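Local coordinates for DUF1460 domain-containing protein (Legionella pneumophila subsp. pneumophila, PDB 2IM9), which is of unknown function but is probably an N-acetylmuramoyl-L-alanine amidase-like protein that may cleave amide bonds in bacterial cell-wall peptidoglycan, at residues A34-N46 / S104-E116. Numbering follows the deposited sequence. Where two conformers were deposited one is given.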
loop_
_atom_site.group_PDB
_atom_site.type_symbol
_atom_site.label_atom_id
_atom_site.label_comp_id
_atom_site.label_asym_id
_atom_site.label_seq_id
_atom_site.Cartn_x
_atom_site.Cartn_y
_atom_site.Cartn_z
ATOM N N ALA A 34 -19.848 -0.991 -5.024
ATOM C CA ALA A 34 -18.889 -1.887 -4.361
ATOM C C ALA A 34 -19.572 -2.858 -3.407
ATOM O O ALA A 34 -19.174 -4.023 -3.331
ATOM C CB ALA A 34 -17.827 -1.084 -3.618
ATOM N N ASN A 35 -20.570 -2.383 -2.652
ATOM C CA ASN A 35 -21.333 -3.275 -1.763
ATOM C C ASN A 35 -21.935 -4.451 -2.533
ATOM O O ASN A 35 -21.841 -5.598 -2.094
ATOM C CB ASN A 35 -22.436 -2.500 -1.024
ATOM C CG ASN A 35 -21.884 -1.510 -0.028
ATOM O OD1 ASN A 35 -20.741 -1.628 0.414
ATOM N ND2 ASN A 35 -22.701 -0.510 0.336
ATOM N N SER A 36 -22.523 -4.170 -3.694
ATOM C CA SER A 36 -23.129 -5.212 -4.512
ATOM C C SER A 36 -22.069 -6.202 -5.015
ATOM O O SER A 36 -22.240 -7.408 -4.862
ATOM C CB SER A 36 -23.955 -4.586 -5.656
ATOM O OG SER A 36 -24.593 -5.588 -6.420
ATOM N N SER A 37 -20.956 -5.690 -5.550
ATOM C CA SER A 37 -19.876 -6.530 -6.089
ATOM C C SER A 37 -19.176 -7.387 -5.035
ATOM O O SER A 37 -18.865 -8.563 -5.276
ATOM C CB SER A 37 -18.838 -5.664 -6.806
ATOM O OG SER A 37 -19.412 -5.055 -7.943
ATOM N N ILE A 38 -18.929 -6.797 -3.873
ATOM C CA ILE A 38 -18.263 -7.486 -2.765
ATOM C C ILE A 38 -19.161 -8.565 -2.148
ATOM O O ILE A 38 -18.695 -9.678 -1.872
ATOM C CB ILE A 38 -17.750 -6.475 -1.724
ATOM C CG1 ILE A 38 -16.618 -5.648 -2.371
ATOM C CG2 ILE A 38 -17.237 -7.195 -0.480
ATOM C CD1 ILE A 38 -16.233 -4.357 -1.605
ATOM N N ARG A 39 -20.443 -8.239 -1.940
ATOM C CA ARG A 39 -21.403 -9.234 -1.473
ATOM C C ARG A 39 -21.349 -10.459 -2.376
ATOM O O ARG A 39 -21.274 -11.587 -1.882
ATOM C CB ARG A 39 -22.827 -8.655 -1.436
ATOM C CG ARG A 39 -23.891 -9.634 -0.987
ATOM C CD ARG A 39 -23.796 -9.841 0.510
ATOM N NE ARG A 39 -24.432 -8.750 1.254
ATOM C CZ ARG A 39 -24.156 -8.457 2.521
ATOM N NH1 ARG A 39 -24.802 -7.474 3.126
ATOM N NH2 ARG A 39 -23.238 -9.156 3.189
ATOM N N LYS A 40 -21.390 -10.228 -3.695
ATOM C CA LYS A 40 -21.344 -11.319 -4.679
ATOM C C LYS A 40 -20.033 -12.070 -4.655
ATOM O O LYS A 40 -20.026 -13.302 -4.761
ATOM C CB LYS A 40 -21.621 -10.818 -6.105
ATOM C CG LYS A 40 -23.061 -10.381 -6.335
ATOM C CD LYS A 40 -23.256 -9.801 -7.732
ATOM C CE LYS A 40 -24.615 -9.101 -7.854
ATOM N NZ LYS A 40 -25.040 -8.940 -9.278
ATOM N N LEU A 41 -18.923 -11.341 -4.521
ATOM C CA LEU A 41 -17.617 -11.981 -4.444
ATOM C C LEU A 41 -17.603 -13.032 -3.343
ATOM O O LEU A 41 -17.193 -14.171 -3.577
ATOM C CB LEU A 41 -16.489 -10.962 -4.224
ATOM C CG LEU A 41 -15.088 -11.565 -4.050
ATOM C CD1 LEU A 41 -14.624 -12.337 -5.301
ATOM C CD2 LEU A 41 -14.117 -10.457 -3.721
ATOM N N TYR A 42 -18.076 -12.654 -2.154
ATOM C CA TYR A 42 -18.069 -13.574 -1.010
ATOM C C TYR A 42 -18.959 -14.777 -1.186
ATOM O O TYR A 42 -18.601 -15.867 -0.752
ATOM C CB TYR A 42 -18.364 -12.854 0.299
ATOM C CG TYR A 42 -17.152 -12.094 0.785
ATOM C CD1 TYR A 42 -15.951 -12.760 1.036
ATOM C CD2 TYR A 42 -17.201 -10.714 0.984
ATOM C CE1 TYR A 42 -14.822 -12.059 1.466
ATOM C CE2 TYR A 42 -16.092 -10.008 1.429
ATOM C CZ TYR A 42 -14.907 -10.687 1.667
ATOM O OH TYR A 42 -13.800 -9.997 2.099
ATOM N N HIS A 43 -20.102 -14.587 -1.832
ATOM C CA HIS A 43 -20.971 -15.714 -2.170
ATOM C C HIS A 43 -20.187 -16.757 -2.960
ATOM O O HIS A 43 -20.261 -17.947 -2.655
ATOM C CB HIS A 43 -22.221 -15.247 -2.928
ATOM C CG HIS A 43 -23.256 -14.615 -2.050
ATOM N ND1 HIS A 43 -23.642 -15.160 -0.842
ATOM C CD2 HIS A 43 -24.001 -13.495 -2.210
ATOM C CE1 HIS A 43 -24.570 -14.397 -0.292
ATOM N NE2 HIS A 43 -24.805 -13.378 -1.101
ATOM N N THR A 44 -19.394 -16.305 -3.930
ATOM C CA THR A 44 -18.525 -17.202 -4.695
ATOM C C THR A 44 -17.426 -17.795 -3.816
ATOM O O THR A 44 -17.220 -19.015 -3.818
ATOM C CB THR A 44 -17.874 -16.493 -5.910
ATOM O OG1 THR A 44 -18.870 -15.777 -6.647
ATOM C CG2 THR A 44 -17.206 -17.503 -6.833
ATOM N N LEU A 45 -16.728 -16.944 -3.064
ATOM C CA LEU A 45 -15.602 -17.393 -2.247
ATOM C C LEU A 45 -16.021 -18.375 -1.165
ATOM O O LEU A 45 -15.352 -19.384 -0.954
ATOM C CB LEU A 45 -14.865 -16.221 -1.596
ATOM C CG LEU A 45 -13.890 -15.361 -2.401
ATOM C CD1 LEU A 45 -13.327 -14.279 -1.493
ATOM C CD2 LEU A 45 -12.754 -16.183 -3.053
ATOM N N ASN A 46 -17.128 -18.079 -0.488
ATOM C CA ASN A 46 -17.553 -18.881 0.657
ATOM C C ASN A 46 -18.088 -20.267 0.297
ATOM O O ASN A 46 -18.311 -21.090 1.187
ATOM C CB ASN A 46 -18.550 -18.108 1.536
ATOM C CG ASN A 46 -17.931 -16.848 2.151
ATOM O OD1 ASN A 46 -16.725 -16.630 2.052
ATOM N ND2 ASN A 46 -18.758 -16.014 2.769
ATOM N N SER A 104 -7.772 -6.662 2.780
ATOM C CA SER A 104 -8.979 -6.634 3.606
ATOM C C SER A 104 -10.039 -7.614 3.105
ATOM O O SER A 104 -10.712 -8.239 3.922
ATOM C CB SER A 104 -9.534 -5.212 3.722
ATOM O OG SER A 104 -8.547 -4.341 4.262
ATOM N N LEU A 105 -10.185 -7.768 1.788
ATOM C CA LEU A 105 -11.090 -8.800 1.237
ATOM C C LEU A 105 -10.586 -10.201 1.610
ATOM O O LEU A 105 -11.372 -11.069 1.992
ATOM C CB LEU A 105 -11.226 -8.691 -0.292
ATOM C CG LEU A 105 -12.048 -7.496 -0.805
ATOM C CD1 LEU A 105 -11.740 -7.198 -2.266
ATOM C CD2 LEU A 105 -13.551 -7.761 -0.598
ATOM N N ALA A 106 -9.276 -10.407 1.510
ATOM C CA ALA A 106 -8.714 -11.734 1.770
ATOM C C ALA A 106 -8.854 -12.128 3.228
ATOM O O ALA A 106 -9.011 -13.306 3.542
ATOM C CB ALA A 106 -7.241 -11.802 1.333
ATOM N N LEU A 107 -8.787 -11.142 4.119
ATOM C CA LEU A 107 -8.859 -11.384 5.547
ATOM C C LEU A 107 -10.267 -11.619 6.072
ATOM O O LEU A 107 -10.419 -12.163 7.166
ATOM C CB LEU A 107 -8.265 -10.199 6.297
ATOM C CG LEU A 107 -6.751 -10.048 6.244
ATOM C CD1 LEU A 107 -6.428 -8.730 6.912
ATOM C CD2 LEU A 107 -6.072 -11.212 6.956
ATOM N N ALA A 108 -11.269 -11.228 5.288
ATOM C CA ALA A 108 -12.666 -11.224 5.720
ATOM C C ALA A 108 -13.465 -12.290 5.004
ATOM O O ALA A 108 -12.978 -12.872 4.043
ATOM C CB ALA A 108 -13.271 -9.848 5.454
ATOM N N ASN A 109 -14.702 -12.520 5.466
ATOM C CA ASN A 109 -15.612 -13.510 4.884
ATOM C C ASN A 109 -16.943 -12.937 4.429
ATOM O O ASN A 109 -17.853 -13.685 4.057
ATOM C CB ASN A 109 -15.929 -14.604 5.901
ATOM C CG ASN A 109 -14.843 -15.633 6.012
ATOM O OD1 ASN A 109 -14.400 -15.947 7.112
ATOM N ND2 ASN A 109 -14.417 -16.184 4.879
ATOM N N SER A 110 -17.079 -11.618 4.491
ATOM C CA SER A 110 -18.365 -10.977 4.238
ATOM C C SER A 110 -18.146 -9.498 3.965
ATOM O O SER A 110 -17.118 -8.946 4.352
ATOM C CB SER A 110 -19.274 -11.134 5.466
ATOM O OG SER A 110 -18.805 -10.355 6.562
ATOM N N LEU A 111 -19.123 -8.852 3.334
ATOM C CA LEU A 111 -19.049 -7.398 3.126
ATOM C C LEU A 111 -18.838 -6.670 4.464
ATOM O O LEU A 111 -18.029 -5.736 4.559
ATOM C CB LEU A 111 -20.313 -6.902 2.423
ATOM C CG LEU A 111 -20.511 -5.394 2.334
ATOM C CD1 LEU A 111 -19.464 -4.752 1.417
ATOM C CD2 LEU A 111 -21.929 -5.058 1.858
ATOM N N GLU A 112 -19.560 -7.106 5.502
ATOM C CA GLU A 112 -19.489 -6.448 6.816
ATOM C C GLU A 112 -18.096 -6.574 7.463
ATOM O O GLU A 112 -17.551 -5.603 8.009
ATOM C CB GLU A 112 -20.560 -7.031 7.747
ATOM C CG GLU A 112 -22.002 -6.791 7.264
ATOM C CD GLU A 112 -22.559 -7.806 6.227
ATOM O OE1 GLU A 112 -21.855 -8.739 5.754
ATOM O OE2 GLU A 112 -23.753 -7.638 5.876
ATOM N N SER A 113 -17.512 -7.765 7.391
ATOM C CA SER A 113 -16.196 -7.967 8.002
ATOM C C SER A 113 -15.133 -7.287 7.133
ATOM O O SER A 113 -14.143 -6.790 7.661
ATOM C CB SER A 113 -15.894 -9.458 8.249
ATOM O OG SER A 113 -16.060 -10.203 7.053
ATOM N N PHE A 114 -15.342 -7.250 5.810
ATOM C CA PHE A 114 -14.421 -6.502 4.918
ATOM C C PHE A 114 -14.369 -5.022 5.312
ATOM O O PHE A 114 -13.290 -4.411 5.396
ATOM C CB PHE A 114 -14.829 -6.631 3.444
ATOM C CG PHE A 114 -14.310 -5.505 2.571
ATOM C CD1 PHE A 114 -12.984 -5.501 2.150
ATOM C CD2 PHE A 114 -15.130 -4.442 2.210
ATOM C CE1 PHE A 114 -12.475 -4.465 1.363
ATOM C CE2 PHE A 114 -14.628 -3.402 1.411
ATOM C CZ PHE A 114 -13.302 -3.434 0.986
ATOM N N GLN A 115 -15.539 -4.436 5.534
ATOM C CA GLN A 115 -15.605 -3.033 5.922
ATOM C C GLN A 115 -14.789 -2.784 7.186
ATOM O O GLN A 115 -13.997 -1.836 7.265
ATOM C CB GLN A 115 -17.065 -2.636 6.127
ATOM C CG GLN A 115 -17.782 -2.394 4.831
ATOM C CD GLN A 115 -19.282 -2.330 4.974
ATOM O OE1 GLN A 115 -19.841 -2.712 6.004
ATOM N NE2 GLN A 115 -19.948 -1.888 3.923
ATOM N N GLU A 116 -14.922 -3.686 8.155
ATOM C CA GLU A 116 -14.235 -3.551 9.428
ATOM C C GLU A 116 -12.720 -3.727 9.250
ATOM O O GLU A 116 -11.918 -2.958 9.789
ATOM C CB GLU A 116 -14.775 -4.596 10.398
ATOM C CG GLU A 116 -14.358 -4.353 11.828
HETATM O O HOH W 1 -14.272 -15.917 2.335
#
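Y42 lays one ring face on the N109-S110 link between helix 95-107 and helix 111-122, with L105 O and F114 CB at its edge. CG stands anti to the residue's own carbonyl carbon (chi1 -77°), which directs the ring toward this link. The flat contact shows in the atoms over that face: S110 N sits above the ring centre, 3.4 Å from the plane, while N109 C is offset toward the rim. At the far end Y42 OH donates to L105 O at 2.7 Å, in the carbonyl plane and on a lone pair, a site near the end of the first helix that R56 also approaches through a weak bond.

L111 packs beside it. Its CD1 lies 3.8 Å from I38 CG2 and its CD2 3.9 Å from N35 CB; L111 CB and CD2 lie over one face of the R39 guanidinium, CD2 offset toward its rim. I38 reaches L105 CD2 with CG2 and F114 CE2 with CD1 (3.5 Å). R39, bent at chi2 and chi3, grips E112 end-on, NH1 to OE2 and NH2 to OE1, both 2.9 Å. N46 ND2 gives N109 O a nearly straight bond (175°), and a water joins N46 OD1 to N109 ND2.

The axes of segments 34-45 and 111-116 cross at 115°, 10.0 Å apart. Segment 34-45, the last part of helix 27-45, packs on the corner where helix 95-107 gives way, through residues 108-110, to helix 111-122, with S110 as N-cap. Y88 bonds both N35 OD1 and Q115 NE2 at one end of the interface, and helix 53-63 packs on L105 and A106.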